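Local coordinates for protein putative transcriptional regulator (Streptomyces coelicolor, PDB 2ZB9) that probably binds cis-regulatory DNA through a helix-turn-helix motif and acts as a TetR-family transcriptional regulator, at residues A[147-150]-A[151-154]; A[160-163]-A[164-167]. One frame throughout, in Å; residues are numbered along the deposited sequence.

Contact 1. Residues A[147-150]-A[151-154]; sequences RLRH and AREL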
ATOM      1  N   ARG A 147       8.197  -3.917  18.564  1.00 26.69           N
ATOM      2  CA  ARG A 147       7.110  -4.214  19.488  1.00 27.37           C
ATOM      3  C   ARG A 147       6.693  -5.675  19.301  1.00 27.96           C
ATOM      4  O   ARG A 147       6.487  -6.401  20.271  1.00 28.08           O
ATOM      5  CB  ARG A 147       5.908  -3.302  19.221  1.00 24.67           C
ATOM      6  CG  ARG A 147       4.697  -3.632  20.086  1.00 25.17           C
ATOM      7  CD  ARG A 147       5.025  -3.455  21.570  1.00 26.44           C
ATOM      8  NE  ARG A 147       3.949  -3.904  22.448  1.00 24.25           N
ATOM      9  CZ  ARG A 147       3.822  -5.145  22.910  1.00 26.07           C
ATOM     10  NH1 ARG A 147       4.705  -6.077  22.581  1.00 23.67           N
ATOM     11  NH2 ARG A 147       2.813  -5.455  23.714  1.00 24.11           N
ATOM     12  N   LEU A 148       6.581  -6.092  18.043  1.00 28.54           N
ATOM     13  CA  LEU A 148       6.192  -7.461  17.702  1.00 27.97           C
ATOM     14  C   LEU A 148       7.194  -8.504  18.206  1.00 27.82           C
ATOM     15  O   LEU A 148       6.800  -9.541  18.746  1.00 26.23           O
ATOM     16  CB  LEU A 148       6.013  -7.578  16.182  1.00 27.77           C
ATOM     17  CG  LEU A 148       4.611  -7.341  15.600  1.00 31.82           C
ATOM     18  CD1 LEU A 148       3.787  -6.449  16.503  1.00 32.14           C
ATOM     19  CD2 LEU A 148       4.730  -6.754  14.203  1.00 28.17           C
ATOM     20  N   ARG A 149       8.485  -8.239  18.029  1.00 26.86           N
ATOM     21  CA  ARG A 149       9.500  -9.172  18.507  1.00 31.08           C
ATOM     22  C   ARG A 149       9.443  -9.277  20.028  1.00 29.79           C
ATOM     23  O   ARG A 149       9.687 -10.347  20.594  1.00 30.93           O
ATOM     24  CB  ARG A 149      10.911  -8.733  18.093  1.00 32.72           C
ATOM     25  CG  ARG A 149      11.275  -9.016  16.642  1.00 38.93           C
ATOM     26  CD  ARG A 149      12.794  -9.025  16.479  1.00 42.19           C
ATOM     27  NE  ARG A 149      13.396  -7.751  16.868  1.00 46.90           N
ATOM     28  CZ  ARG A 149      13.413  -6.666  16.097  1.00 47.69           C
ATOM     29  NH1 ARG A 149      12.867  -6.702  14.889  1.00 46.27           N
ATOM     30  NH2 ARG A 149      13.971  -5.542  16.535  1.00 48.24           N
ATOM     31  N   HIS A 150       9.131  -8.169  20.694  1.00 28.79           N
ATOM     32  CA  HIS A 150       9.043  -8.182  22.151  1.00 30.02           C
ATOM     33  C   HIS A 150       7.931  -9.144  22.564  1.00 27.71           C
ATOM     34  O   HIS A 150       8.111  -9.957  23.463  1.00 28.37           O
ATOM     35  CB  HIS A 150       8.768  -6.775  22.696  1.00 31.20           C
ATOM     36  CG  HIS A 150       8.821  -6.685  24.191  1.00 34.66           C
ATOM     37  ND1 HIS A 150       9.850  -7.225  24.935  1.00 37.70           N
ATOM     38  CD2 HIS A 150       7.981  -6.107  25.080  1.00 34.64           C
ATOM     39  CE1 HIS A 150       9.640  -6.983  26.216  1.00 33.81           C
ATOM     40  NE2 HIS A 150       8.513  -6.305  26.331  1.00 34.00           N
ATOM     41  N   ALA A 151       6.787  -9.059  21.894  1.00 26.58           N
ATOM     42  CA  ALA A 151       5.673  -9.954  22.190  1.00 27.07           C
ATOM     43  C   ALA A 151       6.111 -11.393  21.932  1.00 27.38           C
ATOM     44  O   ALA A 151       5.768 -12.298  22.690  1.00 29.63           O
ATOM     45  CB  ALA A 151       4.473  -9.608  21.314  1.00 25.90           C
ATOM     46  N   ARG A 152       6.881 -11.607  20.869  1.00 27.91           N
ATOM     47  CA  ARG A 152       7.344 -12.956  20.552  1.00 29.54           C
ATOM     48  C   ARG A 152       8.289 -13.483  21.635  1.00 30.79           C
ATOM     49  O   ARG A 152       8.215 -14.658  22.013  1.00 28.10           O
ATOM     50  CB  ARG A 152       8.039 -12.976  19.187  1.00 30.75           C
ATOM     51  CG  ARG A 152       8.411 -14.380  18.700  1.00 33.05           C
ATOM     52  CD  ARG A 152       9.029 -14.344  17.305  1.00 29.47           C
ATOM     53  NE  ARG A 152      10.302 -13.634  17.310  1.00 29.90           N
ATOM     54  CZ  ARG A 152      10.925 -13.194  16.223  1.00 30.32           C
ATOM     55  NH1 ARG A 152      10.397 -13.398  15.021  1.00 31.99           N
ATOM     56  NH2 ARG A 152      12.064 -12.523  16.340  1.00 26.43           N
ATOM     57  N   GLU A 153       9.166 -12.613  22.133  1.00 30.84           N
ATOM     58  CA  GLU A 153      10.116 -12.994  23.177  1.00 32.26           C
ATOM     59  C   GLU A 153       9.369 -13.351  24.456  1.00 33.04           C
ATOM     60  O   GLU A 153       9.811 -14.213  25.216  1.00 33.00           O
ATOM     61  CB  GLU A 153      11.112 -11.851  23.445  1.00 34.15           C
ATOM     62  CG  GLU A 153      12.010 -11.542  22.248  1.00 41.67           C
ATOM     63  CD  GLU A 153      12.863 -10.283  22.414  1.00 49.64           C
ATOM     64  OE1 GLU A 153      13.620  -9.960  21.467  1.00 51.36           O
ATOM     65  OE2 GLU A 153      12.781  -9.618  23.477  1.00 53.30           O
ATOM     66  N   LEU A 154       8.231 -12.699  24.688  1.00 31.92           N
ATOM     67  CA  LEU A 154       7.429 -12.976  25.879  1.00 33.64           C
ATOM     68  C   LEU A 154       6.490 -14.159  25.637  1.00 34.98           C
ATOM     69  O   LEU A 154       5.720 -14.544  26.518  1.00 36.44           O
ATOM     70  CB  LEU A 154       6.600 -11.751  26.280  1.00 33.99           C
ATOM     71  CG  LEU A 154       7.333 -10.456  26.647  1.00 37.16           C
ATOM     72  CD1 LEU A 154       6.332  -9.445  27.205  1.00 37.02           C
ATOM     73  CD2 LEU A 154       8.415 -10.746  27.684  1.00 38.97           C
TER
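His150 has CG anti to its own N (chi1 -173°) and Leu154 has CG anti to its carbonyl carbon, and between them these torsions bring the isobutyl group over the imidazole in an i to i+4 pair. The pair straddles the C-terminal end of helix 126-153, His150 in its last turn and Leu154 just beyond, in the all-helical C-terminal domain of this TetR-family protein. Leu154 CD1 sits 4.2 Å from the centroid of the His150 ring, 25° off the ring normal, a CH-pi contact displaced toward the NE2 rim. At the ring's edge, Glu153 OE2 comes to 4.1 Å from His150 ND1; the carboxylate stands nearly upright to the imidazole, 82° between planes, and the two groups are near without bonding. Replacing the imidazole of His150 with the methyl group of an alanine is likely to remove the face on which Leu154 CD1 rests and leave the isobutyl group freer to turn.

The backbone beneath is regular to its end. Ala151 N bonds to Arg147 O, Arg152 N to Leu148 O, and Glu153 N to Arg149 O at 2.8 Å; Leu154 N still reaches His150 O, although Leu154 has itself left the helix. On the buried side, the Arg147 chain bends at chi2 and carries NH1 to 3.8 Å from Ala151 CB. Its guanidinium is fixed elsewhere, through NH2 in a salt bridge with Asp94 and through NE to Pro86 O, which ties this helix to the start of helix 91-108 and the loop before it. Arg152 is likewise anchored outside the turn, by NH1 on Val161 O. Its other terminal nitrogen, Arg152 NH2, rests against the aliphatic part of Arg149, 3.6 Å from Arg149 CD.

Contact 2. Residues A[160-163]-A[164-167]; sequences DVDV and QVLV
Asp162, Val163 and Gln164 carry the chain from loop into helix: Val161 and Asp162 are extended, and from Val163 onward the backbone is helical. Val167 N bonds to Val163 O at 3.1 Å, an i to i+4 bond of the first turn, while Val165 N makes a weak bond to Asp162 O.

Asp162 is the N-cap of helix 163-179. With its CG anti to the backbone N, the carboxylate is carried forward over the start of the helix, and OD1 accepts from Gln164 N at 3.0 Å. The N-H meets OD1 from above the carboxylate plane, 39° out of it. The cap thus satisfies an amide that has no helical carbonyl before it, and the negative group lies where the helix dipole would be expected to welcome it. The carboxylate also has an apolar neighbour: Val165 CG2 packs across Asp162, 3.8 Å from Asp162 CB and equally near OD2.

Opposite in character is the pairing of Val161 with Leu166. Val161 CG1 comes to 3.9 Å from Leu166 CD1, the two side chains crossing at about a right angle, so that the residue before the cap covers the first turn as a hydrophobic staple. Leu166 CD1 also lies 4.1 Å from Val163 CA and closes over the backbone there.

Toward helix 126-153, Val163 packs on Leu148 and Arg149, and Gln164 OE1 accepts a hydrogen bond from Arg141. Another face meets the second subunit, where Val161 and Leu166 pack on Val201 of that chain and Val165 on its Asn196, placing the start of helix 163-179 between helix 126-153 and the partner chain.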
ATOM      1  N   ASP A 160       8.350 -18.916  15.593  1.00 34.64           N
ATOM      2  CA  ASP A 160       8.718 -19.084  14.194  1.00 38.55           C
ATOM      3  C   ASP A 160       8.018 -18.100  13.256  1.00 38.66           C
ATOM      4  O   ASP A 160       8.017 -18.286  12.045  1.00 42.50           O
ATOM      5  CB  ASP A 160       8.416 -20.522  13.751  1.00 40.79           C
ATOM      6  CG  ASP A 160       6.961 -20.906  13.964  1.00 45.76           C
ATOM      7  OD1 ASP A 160       6.417 -20.622  15.053  1.00 47.11           O
ATOM      8  OD2 ASP A 160       6.358 -21.504  13.046  1.00 50.00           O
ATOM      9  N   VAL A 161       7.419 -17.056  13.809  1.00 36.89           N
ATOM     10  CA  VAL A 161       6.730 -16.075  12.988  1.00 33.75           C
ATOM     11  C   VAL A 161       7.657 -14.919  12.630  1.00 34.44           C
ATOM     12  O   VAL A 161       8.386 -14.397  13.475  1.00 32.13           O
ATOM     13  CB  VAL A 161       5.464 -15.536  13.710  1.00 34.71           C
ATOM     14  CG1 VAL A 161       4.913 -14.316  12.991  1.00 31.37           C
ATOM     15  CG2 VAL A 161       4.396 -16.626  13.754  1.00 34.72           C
ATOM     16  N   ASP A 162       7.639 -14.543  11.356  1.00 33.61           N
ATOM     17  CA  ASP A 162       8.453 -13.443  10.856  1.00 34.03           C
ATOM     18  C   ASP A 162       7.654 -12.165  11.093  1.00 33.53           C
ATOM     19  O   ASP A 162       6.639 -11.931  10.429  1.00 35.98           O
ATOM     20  CB  ASP A 162       8.695 -13.622   9.359  1.00 35.36           C
ATOM     21  CG  ASP A 162       9.617 -12.567   8.785  1.00 38.29           C
ATOM     22  OD1 ASP A 162       9.821 -11.522   9.436  1.00 40.24           O
ATOM     23  OD2 ASP A 162      10.128 -12.779   7.665  1.00 41.30           O
ATOM     24  N   VAL A 163       8.108 -11.337  12.027  1.00 30.98           N
ATOM     25  CA  VAL A 163       7.400 -10.101  12.353  1.00 30.16           C
ATOM     26  C   VAL A 163       7.309  -9.087  11.211  1.00 28.95           C
ATOM     27  O   VAL A 163       6.369  -8.304  11.152  1.00 29.60           O
ATOM     28  CB  VAL A 163       8.016  -9.422  13.606  1.00 31.67           C
ATOM     29  CG1 VAL A 163       7.858 -10.337  14.802  1.00 30.53           C
ATOM     30  CG2 VAL A 163       9.485  -9.099  13.374  1.00 28.47           C
ATOM     31  N   GLN A 164       8.274  -9.096  10.302  1.00 30.07           N
ATOM     32  CA  GLN A 164       8.234  -8.166   9.177  1.00 28.38           C
ATOM     33  C   GLN A 164       7.019  -8.436   8.300  1.00 28.43           C
ATOM     34  O   GLN A 164       6.447  -7.511   7.725  1.00 27.38           O
ATOM     35  CB  GLN A 164       9.507  -8.271   8.337  1.00 28.73           C
ATOM     36  CG  GLN A 164      10.679  -7.467   8.888  1.00 31.15           C
ATOM     37  CD  GLN A 164      10.335  -6.005   9.089  1.00 32.33           C
ATOM     38  OE1 GLN A 164       9.477  -5.457   8.396  1.00 32.61           O
ATOM     39  NE2 GLN A 164      11.014  -5.360  10.029  1.00 34.03           N
ATOM     40  N   VAL A 165       6.626  -9.702   8.191  1.00 30.04           N
ATOM     41  CA  VAL A 165       5.456 -10.051   7.392  1.00 27.15           C
ATOM     42  C   VAL A 165       4.220  -9.466   8.073  1.00 27.37           C
ATOM     43  O   VAL A 165       3.335  -8.929   7.414  1.00 29.31           O
ATOM     44  CB  VAL A 165       5.276 -11.593   7.264  1.00 26.03           C
ATOM     45  CG1 VAL A 165       3.996 -11.908   6.455  1.00 24.14           C
ATOM     46  CG2 VAL A 165       6.499 -12.214   6.589  1.00 22.71           C
ATOM     47  N   LEU A 166       4.162  -9.577   9.397  1.00 28.00           N
ATOM     48  CA  LEU A 166       3.019  -9.057  10.152  1.00 28.64           C
ATOM     49  C   LEU A 166       2.831  -7.571   9.881  1.00 28.07           C
ATOM     50  O   LEU A 166       1.712  -7.094   9.723  1.00 26.64           O
ATOM     51  CB  LEU A 166       3.216  -9.274  11.653  1.00 27.62           C
ATOM     52  CG  LEU A 166       3.391 -10.715  12.135  1.00 31.81           C
ATOM     53  CD1 LEU A 166       3.558 -10.717  13.652  1.00 32.21           C
ATOM     54  CD2 LEU A 166       2.172 -11.555  11.736  1.00 32.25           C
ATOM     55  N   VAL A 167       3.938  -6.838   9.835  1.00 27.00           N
ATOM     56  CA  VAL A 167       3.874  -5.412   9.565  1.00 25.77           C
ATOM     57  C   VAL A 167       3.031  -5.126   8.321  1.00 25.31           C
ATOM     58  O   VAL A 167       2.198  -4.222   8.316  1.00 25.42           O
ATOM     59  CB  VAL A 167       5.289  -4.822   9.363  1.00 25.07           C
ATOM     60  CG1 VAL A 167       5.183  -3.361   8.946  1.00 26.03           C
ATOM     61  CG2 VAL A 167       6.102  -4.953  10.651  1.00 22.62           C
TER

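In the fold
Contact 1 closes helix 126-153 and contact 2 opens helix 163-179, the next helix in the chain, with their centres about 11 Å apart. They meet directly through Leu148, whose CB packs 3.6 Å from Val163 CG1 and whose CD2 lies 3.9 Å from Leu166 CB. Contact 1 is the more exposed, with His150, Glu153 and Leu154 along its outer side; its inner side holds Leu148, Ala151 and the buried, paired Arg147. Contact 2 is largely buried and mostly aliphatic, its exposed Asp162 serving as a cap. Contact 2 also reaches the second subunit, whereas no other chain of the assembly touches contact 1.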